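Local coordinates for protein alcohol dehydrogenase (Thermus thermophilus, PDB 2EIH) that binds zinc and probably works as an NAD(P)-dependent oxidoreductase of the zinc-type alcohol dehydrogenase family, at residues E29-L34 against V68-G73; A36-H41 against K337-V342. One frame throughout, in Å; residues are numbered along the deposited sequence.

How the contacts relate
Strand 29-38 serves both contacts, a worked example of one long strand that keeps one neighbour and exchanges the other. Strand 64-72 stays beside it along its length and supplies contact 1, while its other partner passes from strand 124-128 to strand 337-341, which makes contact 2. The centres lie about 19 Å apart in the same mixed sheet, and the two meet where Leu34 O packs 3.8 Å from Val342 CB. Along the chain the segments run 29-34, 36-41, 68-73 and 337-342, so the segments of the two contacts alternate. Contact 1 joins neighbours within the GroES-like domain, whereas contact 2 brings the C-terminal strand, which follows the parallel Rossmann sheet in sequence, back onto strand 29-38 of the GroES-like domain.

Contact 1 of 2, residues E29-L34 against V68-G73; sequences EVRVRL and VVDAVG
Val30 to Arg33 pair with Val68 to Val72 as antiparallel strands in the GroES-like domain, and a classic beta bulge interrupts them: Asp70 and Ala71 both face Arg31. The bulge gathers two donors on one carbonyl. Arg31 O accepts Asp70 N at 2.9 Å and, more weakly, Ala71 N at 3.3 Å, while Arg31 N returns a bond to Ala71 O. The register thus slips by one residue, and beyond it Arg33 and Val68 exchange a regular pair of backbone bonds.

The extra residue also sets Asp70 alongside the side chain of Arg31. With CG of Arg31 anti to the backbone N (chi1 176°) and a bend at chi3, the guanidinium turns its NE edge to the carboxylate. Both NE and NH2 hold the single atom Asp70 OD2, each at 2.8 Å, although the two planes stand 43° apart. Ala71 CB lies over one guanidinium face, and NH1 reaches Glu24 and the Pro23 carbonyl, tying the guanidinium to the loop just before the strand. Were Arg31 replaced by an alanine, Asp70 OD2 would probably lose both donors and Glu24 a salt-bridge partner.

On the reverse side of the sheet Val30 CG2 packs 3.5 Å from Val72 CG1 and 3.9 Å from Val69 CG1, while Leu132 of strand 132-134 adds to the apolar cover. Tyr124 of strand 124-128 touches both Arg33 and Asp70. Between these two a water accepts from Arg33 NE at 2.7 Å and gives a weak bond to Asp70 OD1.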
loop_
_atom_site.group_PDB
_atom_site.type_symbol
_atom_site.label_atom_id
_atom_site.label_comp_id
_atom_site.label_asym_id
_atom_site.label_seq_id
_atom_site.Cartn_x
_atom_site.Cartn_y
_atom_site.Cartn_z
ATOM N N GLU A 29 -33.827 -10.017 7.260
ATOM C CA GLU A 29 -33.818 -10.576 5.923
ATOM C C GLU A 29 -34.908 -9.997 5.046
ATOM O O GLU A 29 -35.848 -9.374 5.532
ATOM C CB GLU A 29 -33.964 -12.090 5.999
ATOM C CG GLU A 29 -32.727 -12.785 6.481
ATOM C CD GLU A 29 -32.924 -14.269 6.588
ATOM O OE1 GLU A 29 -31.910 -14.995 6.694
ATOM O OE2 GLU A 29 -34.097 -14.705 6.568
ATOM N N VAL A 30 -34.767 -10.211 3.743
ATOM C CA VAL A 30 -35.731 -9.719 2.776
ATOM C C VAL A 30 -35.941 -10.740 1.664
ATOM O O VAL A 30 -35.009 -11.429 1.266
ATOM C CB VAL A 30 -35.270 -8.340 2.199
ATOM C CG1 VAL A 30 -33.825 -8.435 1.752
ATOM C CG2 VAL A 30 -36.176 -7.916 1.055
ATOM N N ARG A 31 -37.182 -10.855 1.200
ATOM C CA ARG A 31 -37.516 -11.780 0.127
ATOM C C ARG A 31 -37.623 -10.983 -1.155
ATOM O O ARG A 31 -38.350 -9.993 -1.230
ATOM C CB ARG A 31 -38.845 -12.492 0.392
ATOM C CG ARG A 31 -39.303 -13.410 -0.747
ATOM C CD ARG A 31 -40.503 -14.247 -0.345
ATOM N NE ARG A 31 -41.739 -13.479 -0.279
ATOM C CZ ARG A 31 -42.652 -13.630 0.674
ATOM N NH1 ARG A 31 -42.462 -14.513 1.645
ATOM N NH2 ARG A 31 -43.759 -12.903 0.656
ATOM N N VAL A 32 -36.900 -11.422 -2.171
ATOM C CA VAL A 32 -36.916 -10.728 -3.440
ATOM C C VAL A 32 -37.707 -11.510 -4.479
ATOM O O VAL A 32 -37.594 -12.731 -4.567
ATOM C CB VAL A 32 -35.473 -10.526 -3.945
ATOM C CG1 VAL A 32 -35.482 -9.871 -5.310
ATOM C CG2 VAL A 32 -34.696 -9.684 -2.945
ATOM N N ARG A 33 -38.532 -10.812 -5.249
ATOM C CA ARG A 33 -39.267 -11.467 -6.315
ATOM C C ARG A 33 -38.328 -11.268 -7.502
ATOM O O ARG A 33 -38.131 -10.139 -7.966
ATOM C CB ARG A 33 -40.594 -10.765 -6.551
ATOM C CG ARG A 33 -41.546 -11.522 -7.448
ATOM C CD ARG A 33 -42.916 -10.880 -7.403
ATOM N NE ARG A 33 -42.944 -9.577 -8.069
ATOM C CZ ARG A 33 -42.895 -9.428 -9.391
ATOM N NH1 ARG A 33 -42.816 -10.503 -10.178
ATOM N NH2 ARG A 33 -42.933 -8.219 -9.932
ATOM N N LEU A 34 -37.726 -12.363 -7.962
ATOM C CA LEU A 34 -36.763 -12.336 -9.066
ATOM C C LEU A 34 -37.346 -12.057 -10.455
ATOM O O LEU A 34 -38.473 -12.431 -10.762
ATOM C CB LEU A 34 -35.992 -13.658 -9.094
ATOM C CG LEU A 34 -35.098 -13.890 -7.870
ATOM C CD1 LEU A 34 -34.797 -15.364 -7.680
ATOM C CD2 LEU A 34 -33.823 -13.087 -8.028
ATOM N N VAL A 68 -37.407 -7.367 -7.737
ATOM C CA VAL A 68 -38.105 -6.353 -6.974
ATOM C C VAL A 68 -38.352 -6.849 -5.564
ATOM O O VAL A 68 -38.644 -8.026 -5.367
ATOM C CB VAL A 68 -39.466 -6.037 -7.627
ATOM C CG1 VAL A 68 -40.145 -4.906 -6.890
ATOM C CG2 VAL A 68 -39.267 -5.685 -9.107
ATOM N N VAL A 69 -38.231 -5.961 -4.582
ATOM C CA VAL A 69 -38.469 -6.350 -3.192
ATOM C C VAL A 69 -39.912 -6.819 -3.034
ATOM O O VAL A 69 -40.848 -6.104 -3.403
ATOM C CB VAL A 69 -38.257 -5.183 -2.212
ATOM C CG1 VAL A 69 -38.650 -5.624 -0.805
ATOM C CG2 VAL A 69 -36.811 -4.722 -2.244
ATOM N N ASP A 70 -40.097 -8.016 -2.486
ATOM C CA ASP A 70 -41.441 -8.544 -2.296
ATOM C C ASP A 70 -41.922 -8.290 -0.880
ATOM O O ASP A 70 -42.975 -7.697 -0.666
ATOM C CB ASP A 70 -41.482 -10.043 -2.567
ATOM C CG ASP A 70 -42.887 -10.600 -2.497
ATOM O OD1 ASP A 70 -43.727 -10.224 -3.347
ATOM O OD2 ASP A 70 -43.153 -11.409 -1.584
ATOM N N ALA A 71 -41.139 -8.740 0.086
ATOM C CA ALA A 71 -41.492 -8.570 1.481
ATOM C C ALA A 71 -40.205 -8.492 2.276
ATOM O O ALA A 71 -39.176 -9.026 1.854
ATOM C CB ALA A 71 -42.341 -9.745 1.958
ATOM N N VAL A 72 -40.256 -7.828 3.423
ATOM C CA VAL A 72 -39.072 -7.698 4.257
ATOM C C VAL A 72 -39.356 -8.173 5.666
ATOM O O VAL A 72 -40.479 -8.060 6.151
ATOM C CB VAL A 72 -38.592 -6.239 4.325
ATOM C CG1 VAL A 72 -38.197 -5.752 2.933
ATOM C CG2 VAL A 72 -39.683 -5.358 4.899
ATOM N N GLY A 73 -38.328 -8.709 6.316
ATOM C CA GLY A 73 -38.476 -9.197 7.673
ATOM C C GLY A 73 -38.993 -8.130 8.619
ATOM O O GLY A 73 -39.195 -6.986 8.215
HETATM O O HOH W 1 -43.801 -8.101 -6.021
#

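Contact 2 of 2, residues A36-H41 against K337-V342; sequences AAALNH and KVVLQV
The C-terminal strand 337-341 runs antiparallel to Ala36-Ala38, lying in the mixed sheet between strands 29-38 and 313-318; as in other zinc-type alcohol dehydrogenases, the chain returns from the Rossmann domain to complete the GroES-like catalytic domain. Lys337 begins it: its chain, bent once, at chi2 (77°), and extended beyond, passes CG and CE 4.1 Å from Ala38 CB, and CE also nears Leu39 O. Val338 offers its carbonyl, which Leu39 N meets almost head-on at 2.9 Å. Its CG1, anti to the backbone N, lies against Leu39 CD2. Val339, on the other face, sets CG1 3.7 Å from Ala36 CB and CG2 beside Ala38 CB, a patch bordered by Ala145 and Glu142 of helix 141-146. Leu340 forms the hydrogen-bonded pair with Ala37, N to O at 2.7 Å and O to N at 2.8 Å; Leu39 CD1 presses on Leu340 CD1 (3.2 Å) and CD2, tighter than usual van der Waals contact. Gln341 NE2 hydrogen-bonds Glu142, and Val342 CG2 lies near Ala37 CB. Where no direct bond joins Leu39 O and Val338 N, a water gives to the first at 2.6 Å and accepts from the second at 3.0 Å.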
loop_
_atom_site.group_PDB
_atom_site.type_symbol
_atom_site.label_atom_id
_atom_site.label_comp_id
_atom_site.label_asym_id
_atom_site.label_seq_id
_atom_site.Cartn_x
_atom_site.Cartn_y
_atom_site.Cartn_z
ATOM N N ALA A 36 -34.735 -11.862 -13.196
ATOM C CA ALA A 36 -33.721 -12.484 -14.010
ATOM C C ALA A 36 -32.660 -13.125 -13.133
ATOM O O ALA A 36 -32.313 -12.603 -12.071
ATOM C CB ALA A 36 -33.083 -11.440 -14.926
ATOM N N ALA A 37 -32.168 -14.278 -13.566
ATOM C CA ALA A 37 -31.110 -14.974 -12.852
ATOM C C ALA A 37 -30.043 -15.211 -13.901
ATOM O O ALA A 37 -30.313 -15.788 -14.960
ATOM C CB ALA A 37 -31.609 -16.291 -12.304
ATOM N N ALA A 38 -28.838 -14.740 -13.614
ATOM C CA ALA A 38 -27.733 -14.901 -14.537
ATOM C C ALA A 38 -27.041 -16.210 -14.231
ATOM O O ALA A 38 -26.939 -16.611 -13.074
ATOM C CB ALA A 38 -26.749 -13.740 -14.399
ATOM N N LEU A 39 -26.567 -16.869 -15.283
ATOM C CA LEU A 39 -25.887 -18.153 -15.170
ATOM C C LEU A 39 -24.380 -18.015 -15.005
ATOM O O LEU A 39 -23.739 -17.261 -15.727
ATOM C CB LEU A 39 -26.168 -18.993 -16.417
ATOM C CG LEU A 39 -27.389 -19.909 -16.496
ATOM C CD1 LEU A 39 -28.675 -19.187 -16.154
ATOM C CD2 LEU A 39 -27.451 -20.492 -17.917
ATOM N N ASN A 40 -23.815 -18.757 -14.058
ATOM C CA ASN A 40 -22.370 -18.745 -13.824
ATOM C C ASN A 40 -21.784 -20.160 -13.908
ATOM O O ASN A 40 -22.488 -21.145 -13.690
ATOM C CB ASN A 40 -22.066 -18.108 -12.468
ATOM C CG ASN A 40 -22.199 -16.611 -12.504
ATOM O OD1 ASN A 40 -23.152 -16.039 -11.981
ATOM N ND2 ASN A 40 -21.237 -15.960 -13.137
ATOM N N HIS A 41 -20.500 -20.264 -14.225
ATOM C CA HIS A 41 -19.876 -21.575 -14.352
ATOM C C HIS A 41 -19.949 -22.360 -13.045
ATOM O O HIS A 41 -19.890 -23.598 -13.031
ATOM C CB HIS A 41 -18.429 -21.427 -14.834
ATOM C CG HIS A 41 -18.320 -20.958 -16.253
ATOM N ND1 HIS A 41 -18.647 -21.755 -17.328
ATOM C CD2 HIS A 41 -17.966 -19.757 -16.768
ATOM C CE1 HIS A 41 -18.504 -21.066 -18.446
ATOM N NE2 HIS A 41 -18.092 -19.849 -18.135
ATOM N N LYS A 337 -23.008 -12.781 -21.081
ATOM C CA LYS A 337 -23.764 -13.502 -20.063
ATOM C C LYS A 337 -25.015 -14.223 -20.588
ATOM O O LYS A 337 -25.680 -13.754 -21.513
ATOM C CB LYS A 337 -24.174 -12.509 -18.967
ATOM C CG LYS A 337 -24.228 -13.080 -17.549
ATOM C CD LYS A 337 -22.829 -13.233 -16.955
ATOM C CE LYS A 337 -22.873 -13.859 -15.574
ATOM N NZ LYS A 337 -21.510 -13.963 -14.990
ATOM N N VAL A 338 -25.311 -15.375 -19.996
ATOM C CA VAL A 338 -26.498 -16.148 -20.336
ATOM C C VAL A 338 -27.410 -15.850 -19.156
ATOM O O VAL A 338 -27.090 -16.186 -18.015
ATOM C CB VAL A 338 -26.207 -17.670 -20.404
ATOM C CG1 VAL A 338 -27.491 -18.445 -20.645
ATOM C CG2 VAL A 338 -25.221 -17.944 -21.517
ATOM N N VAL A 339 -28.531 -15.191 -19.433
ATOM C CA VAL A 339 -29.474 -14.811 -18.402
ATOM C C VAL A 339 -30.838 -15.437 -18.538
ATOM O O VAL A 339 -31.465 -15.391 -19.598
ATOM C CB VAL A 339 -29.687 -13.277 -18.354
ATOM C CG1 VAL A 339 -30.590 -12.924 -17.177
ATOM C CG2 VAL A 339 -28.360 -12.562 -18.247
ATOM N N LEU A 340 -31.294 -15.994 -17.429
ATOM C CA LEU A 340 -32.599 -16.618 -17.333
ATOM C C LEU A 340 -33.600 -15.546 -16.930
ATOM O O LEU A 340 -33.324 -14.712 -16.068
ATOM C CB LEU A 340 -32.566 -17.700 -16.253
ATOM C CG LEU A 340 -32.411 -19.177 -16.630
ATOM C CD1 LEU A 340 -31.450 -19.355 -17.800
ATOM C CD2 LEU A 340 -31.951 -19.950 -15.402
ATOM N N GLN A 341 -34.761 -15.576 -17.570
ATOM C CA GLN A 341 -35.840 -14.651 -17.276
ATOM C C GLN A 341 -36.836 -15.419 -16.430
ATOM O O GLN A 341 -37.429 -16.388 -16.898
ATOM C CB GLN A 341 -36.506 -14.182 -18.565
ATOM C CG GLN A 341 -35.643 -13.279 -19.421
ATOM C CD GLN A 341 -36.246 -13.074 -20.793
ATOM O OE1 GLN A 341 -36.540 -14.044 -21.487
ATOM N NE2 GLN A 341 -36.410 -11.817 -21.206
ATOM N N VAL A 342 -37.013 -14.984 -15.188
ATOM C CA VAL A 342 -37.920 -15.648 -14.256
ATOM C C VAL A 342 -39.327 -15.107 -14.401
ATOM O O VAL A 342 -40.244 -15.821 -14.807
ATOM C CB VAL A 342 -37.477 -15.420 -12.811
ATOM C CG1 VAL A 342 -38.424 -16.115 -11.856
ATOM C CG2 VAL A 342 -36.058 -15.918 -12.630
HETATM O O HOH W 2 -23.225 -16.484 -18.157
#